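Local coordinates for protein Sex comb on midleg CG9495-PA (Drosophila melanogaster, PDB 1PK1) that probably acts in Polycomb-group gene silencing, using its sterile alpha motif (SAM) domain to bind the chain of a partner protein, at residues W17-V22 against L39-E44; S28-L33 against A69-N74. The protein carries 2 engineered substitutions. All blocks are in the same frame, centred on the assembly; numbering follows the deposited sequence.

In the fold
The modelled chain is a small all-helical SAM domain. From the N terminus it enters helix 19-29, whose first turn belongs to contact 1. Contact 2 begins at the far end of the same helix and runs into the 3-10 turn that follows it. The chain then returns through helix 37-42, where residues 39-44 close contact 1. Helices 47-51 and 55-61 come next, and helix 66-79 closes contact 2 with residues 69-74. The segments alternate, so the two loops cross. Contact 1 ties helix 37-42 to helix 19-29, and contact 2 ties the turn after helix 19-29 to helix 66-79. They meet where F40 CZ lies 3.8 Å from I72 CD1.

Contact 1 of 2, residues W17-V22 against L39-E44; sequences WTIEEV and LFRKHE
F40 meets V22 at the edge of its ring. V22 CG1 sits near the ring plane, 4.0 Å from F40 CD2, and the two side chains run at about a right angle. CG1 is the V22 branch anti to the backbone N (chi1 166°), which directs it toward helix 37-42. Both residues are buried, and I23 and I45 also pack on F40. I19 CG2 lies 4.1 Å from F40 O.

R41 carries the polar part of the contact. Its guanidinium grips the E20 carboxylate side-on. R41 NE donates to E20 OE2 at 3.0 Å, and R41 NH2 donates to E20 OE1 at 3.2 Å. Each oxygen uses its syn lone pair. The fit is not flat: the two planes lie 23° apart and both bonds are bent. The R41 chain is extended from CG to NE, while E20 turns back at chi2 (-49°) to present its carboxylate. R41 NH1 makes a second salt bridge, to D38. The E20-R41 pair lies at an exposed margin of the SAM-domain helical bundle. Beside it, I19 CG2 packs against R41 CA.

Past the end of helix 37-42, E44 has positive phi and closes a Schellman motif, with E44 N bonded back to R41 O. I19 CD1 touches E44 at CA (3.5 Å) and at the base of its side chain, CB (3.8 Å). I19 itself opens helix 19-29. T18, the N-cap residue, forms a capping box with E21: E21 N donates to T18 OG1, and T18 N donates to E21 OE1.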
loop_
_atom_site.group_PDB
_atom_site.type_symbol
_atom_site.label_atom_id
_atom_site.label_comp_id
_atom_site.label_asym_id
_atom_site.label_seq_id
_atom_site.Cartn_x
_atom_site.Cartn_y
_atom_site.Cartn_z
ATOM N N TRP B 17 -8.928 11.880 17.223
ATOM C CA TRP B 17 -8.360 10.611 17.648
ATOM C C TRP B 17 -6.977 10.734 18.262
ATOM O O TRP B 17 -6.182 11.576 17.862
ATOM C CB TRP B 17 -8.278 9.644 16.469
ATOM C CG TRP B 17 -9.601 9.116 16.013
ATOM C CD1 TRP B 17 -10.814 9.313 16.605
ATOM C CD2 TRP B 17 -9.833 8.266 14.888
ATOM N NE1 TRP B 17 -11.792 8.633 15.917
ATOM C CE2 TRP B 17 -11.216 7.981 14.858
ATOM C CE3 TRP B 17 -9.006 7.711 13.901
ATOM C CZ2 TRP B 17 -11.792 7.168 13.878
ATOM C CZ3 TRP B 17 -9.576 6.902 12.927
ATOM C CH2 TRP B 17 -10.959 6.637 12.924
ATOM N N THR B 18 -6.705 9.877 19.240
ATOM C CA THR B 18 -5.407 9.841 19.897
ATOM C C THR B 18 -4.558 8.912 19.043
ATOM O O THR B 18 -5.074 8.274 18.126
ATOM C CB THR B 18 -5.500 9.221 21.295
ATOM O OG1 THR B 18 -5.914 7.853 21.177
ATOM C CG2 THR B 18 -6.504 9.987 22.159
ATOM N N ILE B 19 -3.265 8.835 19.343
ATOM C CA ILE B 19 -2.374 7.952 18.608
ATOM C C ILE B 19 -2.867 6.504 18.700
ATOM O O ILE B 19 -2.890 5.781 17.702
ATOM C CB ILE B 19 -0.929 8.034 19.169
ATOM C CG1 ILE B 19 -0.341 9.422 18.887
ATOM C CG2 ILE B 19 -0.071 6.924 18.567
ATOM C CD1 ILE B 19 0.981 9.699 19.602
ATOM N N GLU B 20 -3.275 6.072 19.892
ATOM C CA GLU B 20 -3.751 4.701 20.038
ATOM C C GLU B 20 -5.045 4.444 19.261
ATOM O O GLU B 20 -5.244 3.352 18.728
ATOM C CB GLU B 20 -3.942 4.346 21.514
ATOM C CG GLU B 20 -2.634 4.200 22.290
ATOM C CD GLU B 20 -1.623 3.303 21.580
ATOM O OE1 GLU B 20 -2.020 2.250 21.038
ATOM O OE2 GLU B 20 -0.424 3.650 21.575
ATOM N N GLU B 21 -5.914 5.445 19.192
ATOM C CA GLU B 21 -7.167 5.298 18.454
ATOM C C GLU B 21 -6.881 5.150 16.960
ATOM O O GLU B 21 -7.568 4.403 16.267
ATOM C CB GLU B 21 -8.087 6.491 18.705
ATOM C CG GLU B 21 -8.676 6.511 20.125
ATOM C CD GLU B 21 -9.620 7.673 20.355
ATOM O OE1 GLU B 21 -9.201 8.833 20.158
ATOM O OE2 GLU B 21 -10.786 7.428 20.736
ATOM N N VAL B 22 -5.875 5.869 16.470
ATOM C CA VAL B 22 -5.492 5.779 15.057
ATOM C C VAL B 22 -4.946 4.383 14.771
ATOM O O VAL B 22 -5.259 3.768 13.744
ATOM C CB VAL B 22 -4.401 6.821 14.697
ATOM C CG1 VAL B 22 -3.785 6.495 13.341
ATOM C CG2 VAL B 22 -5.008 8.219 14.668
ATOM N N LEU B 39 5.622 2.189 14.520
ATOM C CA LEU B 39 6.105 3.276 13.675
ATOM C C LEU B 39 5.139 4.446 13.847
ATOM O O LEU B 39 5.547 5.610 13.898
ATOM C CB LEU B 39 6.157 2.816 12.215
ATOM C CG LEU B 39 6.808 3.693 11.147
ATOM C CD1 LEU B 39 8.201 4.153 11.584
ATOM C CD2 LEU B 39 6.891 2.883 9.855
ATOM N N PHE B 40 3.850 4.135 13.944
ATOM C CA PHE B 40 2.845 5.168 14.144
ATOM C C PHE B 40 3.035 5.817 15.510
ATOM O O PHE B 40 2.831 7.021 15.667
ATOM C CB PHE B 40 1.436 4.584 14.013
ATOM C CG PHE B 40 0.946 4.535 12.597
ATOM C CD1 PHE B 40 1.631 3.796 11.638
ATOM C CD2 PHE B 40 -0.165 5.278 12.209
ATOM C CE1 PHE B 40 1.225 3.801 10.306
ATOM C CE2 PHE B 40 -0.584 5.294 10.881
ATOM C CZ PHE B 40 0.112 4.555 9.926
ATOM N N ARG B 41 3.443 5.023 16.495
ATOM C CA ARG B 41 3.693 5.560 17.829
ATOM C C ARG B 41 4.930 6.458 17.777
ATOM O O ARG B 41 4.928 7.567 18.318
ATOM C CB ARG B 41 3.911 4.422 18.833
ATOM C CG ARG B 41 2.704 3.513 18.966
ATOM C CD ARG B 41 2.818 2.545 20.138
ATOM N NE ARG B 41 1.576 1.791 20.323
ATOM C CZ ARG B 41 1.204 0.755 19.577
ATOM N NH1 ARG B 41 1.976 0.325 18.589
ATOM N NH2 ARG B 41 0.045 0.158 19.809
ATOM N N LYS B 42 5.972 5.970 17.107
ATOM C CA LYS B 42 7.233 6.697 16.952
ATOM C C LYS B 42 7.011 8.062 16.297
ATOM O O LYS B 42 7.572 9.071 16.734
ATOM C CB LYS B 42 8.199 5.864 16.098
ATOM C CG LYS B 42 9.537 6.525 15.769
ATOM C CD LYS B 42 10.481 6.552 16.955
ATOM C CE LYS B 42 11.882 6.964 16.515
ATOM N NZ LYS B 42 12.804 7.112 17.670
ATOM N N HIS B 43 6.185 8.094 15.255
ATOM C CA HIS B 43 5.909 9.339 14.547
ATOM C C HIS B 43 4.766 10.148 15.147
ATOM O O HIS B 43 4.401 11.209 14.624
ATOM C CB HIS B 43 5.664 9.036 13.064
ATOM C CG HIS B 43 6.920 8.710 12.320
ATOM N ND1 HIS B 43 7.686 9.676 11.697
ATOM C CD2 HIS B 43 7.602 7.548 12.189
ATOM C CE1 HIS B 43 8.785 9.122 11.220
ATOM N NE2 HIS B 43 8.760 7.832 11.505
ATOM N N GLU B 44 4.223 9.647 16.254
ATOM C CA GLU B 44 3.139 10.310 16.974
ATOM C C GLU B 44 1.990 10.655 16.042
ATOM O O GLU B 44 1.530 11.796 15.990
ATOM C CB GLU B 44 3.677 11.574 17.656
ATOM C CG GLU B 44 4.646 11.274 18.792
ATOM C CD GLU B 44 5.496 12.474 19.195
ATOM O OE1 GLU B 44 5.103 13.626 18.913
ATOM O OE2 GLU B 44 6.559 12.254 19.806
#

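Contact 2 of 2, residues S28-L33 against A69-N74; sequences SNDNSL and ALKICN
K71 reaches from helix 66-79 to S32, which belongs to an Asx turn at the C-terminal end of helix 19-29 in this SAM domain. The polar contacts form a chain. K71 NZ donates to S32 OG at 3.1 Å, and S32 OG in turn donates to D30 OD1 at 2.5 Å. S32 N also donates to D30 OD1, at 3.2 Å, which makes the Asx turn. Both donors reach that oxygen from the same face of the carboxylate, the hydroxyl from 36° out of its plane. With chi1 at 68°, S32 OG lies between the backbone N and the carbonyl carbon, on the side of both K71 NZ and D30 OD1. Beyond the two segments, K71 NZ forms a salt bridge with an acidic side chain of the other protein in the assembly, so its amine links the domain to its partner.

The charges of D30 and K71 do not meet directly: D30 OD2 is 4.8 Å from K71 NZ. D30 OD2 instead rests on the aliphatic part of the lysine, 3.5 Å from K71 CD. Together with the partner's acidic group, D30 would probably favour the charged amine.

The apolar contacts are made by L33, which is buried and also packs on L75. Its CD1 touches K71 CB at 4.1 Å. Both L33 methyls, CD1 at 3.8 Å and CD2 at 4.0 Å, lie against I72 CG1.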
loop_
_atom_site.group_PDB
_atom_site.type_symbol
_atom_site.label_atom_id
_atom_site.label_comp_id
_atom_site.label_asym_id
_atom_site.label_seq_id
_atom_site.Cartn_x
_atom_site.Cartn_y
_atom_site.Cartn_z
ATOM N N SER B 28 -7.577 -2.661 13.259
ATOM C CA SER B 28 -8.870 -3.346 13.290
ATOM C C SER B 28 -9.475 -3.466 11.897
ATOM O O SER B 28 -10.385 -4.267 11.669
ATOM C CB SER B 28 -9.851 -2.617 14.214
ATOM O OG SER B 28 -10.305 -1.404 13.641
ATOM N N ASN B 29 -8.972 -2.668 10.962
ATOM C CA ASN B 29 -9.478 -2.709 9.598
ATOM C C ASN B 29 -8.573 -3.489 8.650
ATOM O O ASN B 29 -9.042 -4.047 7.657
ATOM C CB ASN B 29 -9.696 -1.284 9.088
ATOM C CG ASN B 29 -11.008 -0.699 9.568
ATOM O OD1 ASN B 29 -12.065 -0.981 9.003
ATOM N ND2 ASN B 29 -10.952 0.094 10.628
ATOM N N ASP B 30 -7.280 -3.536 8.959
ATOM C CA ASP B 30 -6.325 -4.257 8.128
ATOM C C ASP B 30 -5.240 -4.837 9.028
ATOM O O ASP B 30 -4.243 -4.181 9.322
ATOM C CB ASP B 30 -5.693 -3.311 7.102
ATOM C CG ASP B 30 -4.947 -4.046 6.009
ATOM O OD1 ASP B 30 -4.512 -5.193 6.245
ATOM O OD2 ASP B 30 -4.784 -3.468 4.914
ATOM N N ASN B 31 -5.446 -6.075 9.462
ATOM C CA ASN B 31 -4.512 -6.751 10.344
ATOM C C ASN B 31 -3.071 -6.860 9.828
ATOM O O ASN B 31 -2.139 -6.987 10.622
ATOM C CB ASN B 31 -5.060 -8.141 10.672
ATOM C CG ASN B 31 -4.157 -8.916 11.590
ATOM O OD1 ASN B 31 -3.425 -9.803 11.152
ATOM N ND2 ASN B 31 -4.190 -8.579 12.873
ATOM N N SER B 32 -2.888 -6.806 8.511
ATOM C CA SER B 32 -1.555 -6.922 7.918
ATOM C C SER B 32 -0.680 -5.693 8.155
ATOM O O SER B 32 0.529 -5.723 7.911
ATOM C CB SER B 32 -1.665 -7.181 6.412
ATOM O OG SER B 32 -2.192 -6.054 5.735
ATOM N N LEU B 33 -1.293 -4.621 8.640
ATOM C CA LEU B 33 -0.577 -3.375 8.909
ATOM C C LEU B 33 -0.159 -3.226 10.373
ATOM O O LEU B 33 0.539 -2.275 10.729
ATOM C CB LEU B 33 -1.454 -2.184 8.512
ATOM C CG LEU B 33 -1.696 -2.015 7.010
ATOM C CD1 LEU B 33 -2.780 -0.959 6.785
ATOM C CD2 LEU B 33 -0.391 -1.608 6.326
ATOM N N ALA B 69 2.123 1.738 2.378
ATOM C CA ALA B 69 1.682 3.127 2.258
ATOM C C ALA B 69 0.349 3.229 1.512
ATOM O O ALA B 69 -0.549 3.976 1.923
ATOM C CB ALA B 69 2.748 3.957 1.548
ATOM N N LEU B 70 0.223 2.496 0.413
ATOM C CA LEU B 70 -1.014 2.531 -0.359
ATOM C C LEU B 70 -2.196 1.983 0.447
ATOM O O LEU B 70 -3.299 2.518 0.363
ATOM C CB LEU B 70 -0.858 1.756 -1.668
ATOM C CG LEU B 70 0.027 2.431 -2.726
ATOM C CD1 LEU B 70 -0.084 1.668 -4.034
ATOM C CD2 LEU B 70 -0.406 3.875 -2.925
ATOM N N LYS B 71 -1.964 0.931 1.232
ATOM C CA LYS B 71 -3.034 0.362 2.048
ATOM C C LYS B 71 -3.464 1.351 3.129
ATOM O O LYS B 71 -4.649 1.480 3.437
ATOM C CB LYS B 71 -2.586 -0.940 2.719
ATOM C CG LYS B 71 -2.285 -2.085 1.778
ATOM C CD LYS B 71 -2.127 -3.358 2.603
ATOM C CE LYS B 71 -0.968 -4.203 2.155
ATOM N NZ LYS B 71 -0.727 -5.261 3.179
ATOM N N ILE B 72 -2.494 2.047 3.714
ATOM C CA ILE B 72 -2.797 3.014 4.751
ATOM C C ILE B 72 -3.556 4.189 4.140
ATOM O O ILE B 72 -4.537 4.661 4.714
ATOM C CB ILE B 72 -1.505 3.499 5.446
ATOM C CG1 ILE B 72 -0.905 2.334 6.254
ATOM C CG2 ILE B 72 -1.808 4.690 6.340
ATOM C CD1 ILE B 72 0.525 2.550 6.713
ATOM N N CYS B 73 -3.121 4.646 2.969
ATOM C CA CYS B 73 -3.806 5.760 2.306
ATOM C C CYS B 73 -5.251 5.375 2.026
ATOM O O CYS B 73 -6.150 6.202 2.142
ATOM C CB CYS B 73 -3.126 6.123 0.984
ATOM S SG CYS B 73 -1.675 7.156 1.145
ATOM N N ASN B 74 -5.462 4.114 1.665
ATOM C CA ASN B 74 -6.806 3.619 1.365
ATOM C C ASN B 74 -7.696 3.754 2.598
ATOM O O ASN B 74 -8.860 4.137 2.493
ATOM C CB ASN B 74 -6.749 2.156 0.910
ATOM C CG ASN B 74 -8.123 1.591 0.583
ATOM O OD1 ASN B 74 -8.674 0.787 1.338
ATOM N ND2 ASN B 74 -8.685 2.021 -0.540
#